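Local coordinates for helicase of the snf2/rad54 family (Sulfolobus solfataricus, PDB 1Z5Z), which forms the C-terminal RecA-like half of a SWI2/SNF2 ATPase core that probably acts on double-stranded DNA, at residues A[37-49]-A[74-86]. Numbering follows the deposited sequence.
Sequences LTPEQAAMYKAEV and KLKQIVDHPALLK
Helix 39-49 and helix 74-78 run antiparallel, their axes 9.6 Å apart at 176°, with Tyr45 abreast of Leu75 and Gln41 of Ile78. They form a helical hairpin beside the parallel sheet of this SNF2-family C-terminal domain, Leu37 and Val79 both reaching strand 216-222. Leu75 CD2 sits over the centre of the Tyr45 ring in a CH-pi contact, 3.9 Å from the centroid, while Val79 CG1 meets the edge at CD1. The Tyr45 hydroxyl is hydrogen-bonded to Leu226 N and Ile264 O. Ile78 CD1 packs 3.6 Å from Met44 CB, and Met44 SD lies against Pro82 CB. Glu40, its CG anti to the backbone N (chi1 177°), reaches over Pro82; its OE2 takes Lys86 NZ at 2.8 Å on the anti lone pair and also pairs with Arg94. Thr38 and Gln41 form a capping box: Gln41 N donates to Thr38 OG1 and Gln41 OE1 accepts from Thr38 N; OE1 also accepts from Gly96 N. Gln41 NE2 gives a bent bond (138°) to Ile78 O at 2.9 Å. A leucine in place of Gln41 would probably leave Thr38 N and Ile78 O without their side-chain partner. Gln41 NE2 also donates to a water that in turn donates to Val79 O at 2.6 Å.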
# COMPACT_ATOMS: atom_id res chain seq x y z
N LEU A 37 0.28 3.19 -12.99
CA LEU A 37 -0.49 4.30 -12.46
C LEU A 37 -1.39 4.77 -13.61
O LEU A 37 -1.07 4.59 -14.79
CB LEU A 37 0.45 5.45 -12.11
CG LEU A 37 1.36 5.29 -10.90
CD1 LEU A 37 2.28 6.50 -10.84
CD2 LEU A 37 0.49 5.16 -9.63
N THR A 38 -2.50 5.39 -13.25
CA THR A 38 -3.42 5.95 -14.21
C THR A 38 -2.81 7.32 -14.58
O THR A 38 -2.01 7.87 -13.82
CB THR A 38 -4.75 6.28 -13.56
OG1 THR A 38 -4.49 7.20 -12.49
CG2 THR A 38 -5.46 5.01 -13.02
N PRO A 39 -3.19 7.90 -15.72
CA PRO A 39 -2.66 9.21 -16.11
C PRO A 39 -2.82 10.24 -14.97
O PRO A 39 -1.89 11.02 -14.68
CB PRO A 39 -3.50 9.57 -17.33
CG PRO A 39 -3.72 8.28 -17.97
CD PRO A 39 -4.03 7.33 -16.80
N GLU A 40 -3.99 10.26 -14.33
CA GLU A 40 -4.22 11.19 -13.24
C GLU A 40 -3.14 10.93 -12.16
O GLU A 40 -2.43 11.86 -11.75
CB GLU A 40 -5.64 11.01 -12.68
CG GLU A 40 -5.98 11.92 -11.44
CD GLU A 40 -7.35 11.60 -10.78
OE1 GLU A 40 -7.88 10.49 -10.96
OE2 GLU A 40 -7.88 12.46 -10.04
N GLN A 41 -2.98 9.68 -11.74
CA GLN A 41 -1.98 9.35 -10.72
C GLN A 41 -0.56 9.74 -11.10
O GLN A 41 0.20 10.25 -10.26
CB GLN A 41 -2.01 7.84 -10.38
CG GLN A 41 -3.22 7.38 -9.59
CD GLN A 41 -3.21 5.87 -9.30
OE1 GLN A 41 -3.17 5.04 -10.23
NE2 GLN A 41 -3.25 5.50 -8.02
N ALA A 42 -0.18 9.50 -12.35
CA ALA A 42 1.16 9.82 -12.81
C ALA A 42 1.38 11.32 -12.77
O ALA A 42 2.46 11.79 -12.39
CB ALA A 42 1.40 9.27 -14.22
N ALA A 43 0.35 12.07 -13.13
CA ALA A 43 0.50 13.53 -13.09
C ALA A 43 0.66 14.03 -11.66
O ALA A 43 1.46 14.93 -11.42
CB ALA A 43 -0.70 14.20 -13.72
N MET A 44 -0.10 13.49 -10.71
CA MET A 44 0.01 13.94 -9.32
C MET A 44 1.37 13.54 -8.76
O MET A 44 2.05 14.32 -8.09
CB MET A 44 -1.11 13.33 -8.47
CG MET A 44 -2.48 13.91 -8.75
SD MET A 44 -3.75 12.85 -8.09
CE MET A 44 -3.70 13.27 -6.34
N TYR A 45 1.77 12.31 -9.06
CA TYR A 45 3.05 11.79 -8.58
C TYR A 45 4.18 12.71 -9.05
O TYR A 45 5.05 13.11 -8.27
CB TYR A 45 3.30 10.38 -9.13
CG TYR A 45 4.52 9.69 -8.52
CD1 TYR A 45 4.36 8.70 -7.53
CD2 TYR A 45 5.81 10.01 -8.91
CE1 TYR A 45 5.47 8.05 -6.95
CE2 TYR A 45 6.93 9.35 -8.34
CZ TYR A 45 6.73 8.37 -7.36
OH TYR A 45 7.80 7.70 -6.79
N LYS A 46 4.16 13.05 -10.33
CA LYS A 46 5.20 13.91 -10.89
C LYS A 46 5.24 15.31 -10.27
O LYS A 46 6.31 15.83 -9.93
CB LYS A 46 5.04 14.01 -12.42
CG LYS A 46 6.27 14.63 -13.10
CD LYS A 46 6.20 14.49 -14.61
CE LYS A 46 7.34 15.22 -15.31
NZ LYS A 46 6.99 15.40 -16.77
N ALA A 47 4.08 15.92 -10.09
CA ALA A 47 4.04 17.24 -9.51
C ALA A 47 4.70 17.28 -8.15
O ALA A 47 5.54 18.13 -7.88
CB ALA A 47 2.61 17.72 -9.41
N GLU A 48 4.31 16.34 -7.28
CA GLU A 48 4.84 16.27 -5.93
C GLU A 48 6.35 16.02 -5.93
O GLU A 48 7.09 16.53 -5.07
CB GLU A 48 4.11 15.16 -5.15
CG GLU A 48 4.54 14.95 -3.71
CD GLU A 48 4.56 16.26 -2.87
OE1 GLU A 48 3.68 17.12 -3.08
OE2 GLU A 48 5.46 16.42 -2.01
N VAL A 49 6.83 15.24 -6.89
CA VAL A 49 8.27 14.99 -6.94
C VAL A 49 8.98 16.28 -7.35
O VAL A 49 10.08 16.57 -6.88
CB VAL A 49 8.63 13.82 -7.92
CG1 VAL A 49 10.11 13.91 -8.32
CG2 VAL A 49 8.30 12.45 -7.25
N LYS A 74 2.82 11.76 0.77
CA LYS A 74 1.92 12.04 -0.32
C LYS A 74 2.07 11.07 -1.50
O LYS A 74 1.07 10.66 -2.10
CB LYS A 74 2.08 13.47 -0.82
CG LYS A 74 1.36 14.53 0.02
CD LYS A 74 1.56 15.88 -0.69
CE LYS A 74 0.80 17.02 -0.06
NZ LYS A 74 1.28 18.29 -0.68
N LEU A 75 3.30 10.72 -1.85
CA LEU A 75 3.54 9.79 -2.94
C LEU A 75 2.93 8.40 -2.62
O LEU A 75 2.36 7.75 -3.49
CB LEU A 75 5.03 9.64 -3.20
CG LEU A 75 5.80 10.92 -3.60
CD1 LEU A 75 7.28 10.58 -3.64
CD2 LEU A 75 5.32 11.45 -4.96
N LYS A 76 3.07 7.94 -1.37
CA LYS A 76 2.52 6.65 -1.00
C LYS A 76 1.03 6.70 -1.13
O LYS A 76 0.40 5.71 -1.52
CB LYS A 76 2.90 6.27 0.41
CG LYS A 76 4.36 5.89 0.62
CD LYS A 76 4.54 5.62 2.13
CE LYS A 76 5.95 5.24 2.54
NZ LYS A 76 6.01 5.17 4.06
N GLN A 77 0.44 7.85 -0.81
CA GLN A 77 -1.01 7.93 -0.92
C GLN A 77 -1.47 8.01 -2.37
O GLN A 77 -2.47 7.41 -2.73
CB GLN A 77 -1.53 9.14 -0.14
CG GLN A 77 -1.37 8.98 1.38
CD GLN A 77 -1.78 10.27 2.11
OE1 GLN A 77 -2.80 10.31 2.80
NE2 GLN A 77 -1.00 11.33 1.93
N ILE A 78 -0.73 8.75 -3.19
CA ILE A 78 -1.06 8.91 -4.60
C ILE A 78 -1.04 7.57 -5.33
O ILE A 78 -1.94 7.28 -6.13
CB ILE A 78 -0.06 9.92 -5.29
CG1 ILE A 78 -0.40 11.36 -4.85
CG2 ILE A 78 -0.10 9.77 -6.80
CD1 ILE A 78 0.58 12.39 -5.44
N VAL A 79 -0.03 6.74 -5.05
CA VAL A 79 0.01 5.45 -5.75
C VAL A 79 -1.05 4.45 -5.30
O VAL A 79 -1.23 3.41 -5.93
CB VAL A 79 1.40 4.77 -5.66
CG1 VAL A 79 2.47 5.74 -6.25
CG2 VAL A 79 1.72 4.40 -4.21
N ASP A 80 -1.76 4.78 -4.21
CA ASP A 80 -2.83 3.93 -3.71
C ASP A 80 -4.14 4.40 -4.34
O ASP A 80 -4.85 3.63 -4.92
CB ASP A 80 -2.95 4.05 -2.17
CG ASP A 80 -2.10 3.03 -1.44
OD1 ASP A 80 -1.20 2.40 -2.07
OD2 ASP A 80 -2.35 2.88 -0.22
N HIS A 81 -4.46 5.69 -4.20
CA HIS A 81 -5.69 6.22 -4.76
C HIS A 81 -5.74 7.73 -4.68
O HIS A 81 -5.63 8.33 -3.59
CB HIS A 81 -6.89 5.65 -4.03
CG HIS A 81 -8.18 5.77 -4.79
ND1 HIS A 81 -8.69 6.99 -5.19
CD2 HIS A 81 -9.03 4.82 -5.25
CE1 HIS A 81 -9.80 6.78 -5.88
NE2 HIS A 81 -10.03 5.47 -5.93
N PRO A 82 -5.92 8.40 -5.83
CA PRO A 82 -5.96 9.86 -5.82
C PRO A 82 -6.96 10.48 -4.84
O PRO A 82 -6.74 11.59 -4.37
CB PRO A 82 -6.26 10.20 -7.28
CG PRO A 82 -6.92 8.99 -7.82
CD PRO A 82 -6.12 7.88 -7.19
N ALA A 83 -8.03 9.77 -4.50
CA ALA A 83 -9.02 10.35 -3.57
C ALA A 83 -8.51 10.60 -2.13
O ALA A 83 -9.11 11.38 -1.36
CB ALA A 83 -10.26 9.48 -3.52
N LEU A 84 -7.42 9.93 -1.74
CA LEU A 84 -6.88 10.13 -0.38
C LEU A 84 -6.39 11.59 -0.21
O LEU A 84 -6.30 12.09 0.90
CB LEU A 84 -5.71 9.17 -0.12
CG LEU A 84 -6.03 7.67 -0.11
CD1 LEU A 84 -4.75 6.86 -0.23
CD2 LEU A 84 -6.78 7.32 1.18
N LEU A 85 -6.04 12.23 -1.33
CA LEU A 85 -5.52 13.59 -1.37
C LEU A 85 -6.43 14.60 -2.07
O LEU A 85 -6.38 15.79 -1.77
CB LEU A 85 -4.17 13.62 -2.09
CG LEU A 85 -2.94 13.15 -1.33
CD1 LEU A 85 -1.71 13.54 -2.10
CD2 LEU A 85 -2.91 13.81 0.06
N LYS A 86 -7.22 14.16 -3.03
CA LYS A 86 -8.09 15.08 -3.77
C LYS A 86 -9.55 14.81 -3.55
O LYS A 86 -10.41 15.49 -4.11
CB LYS A 86 -7.82 15.01 -5.27
CG LYS A 86 -6.52 15.59 -5.72
CD LYS A 86 -6.18 15.09 -7.12
CE LYS A 86 -7.29 15.37 -8.11
NZ LYS A 86 -6.87 14.99 -9.49
O HOH W 1 -2.39 2.71 -8.14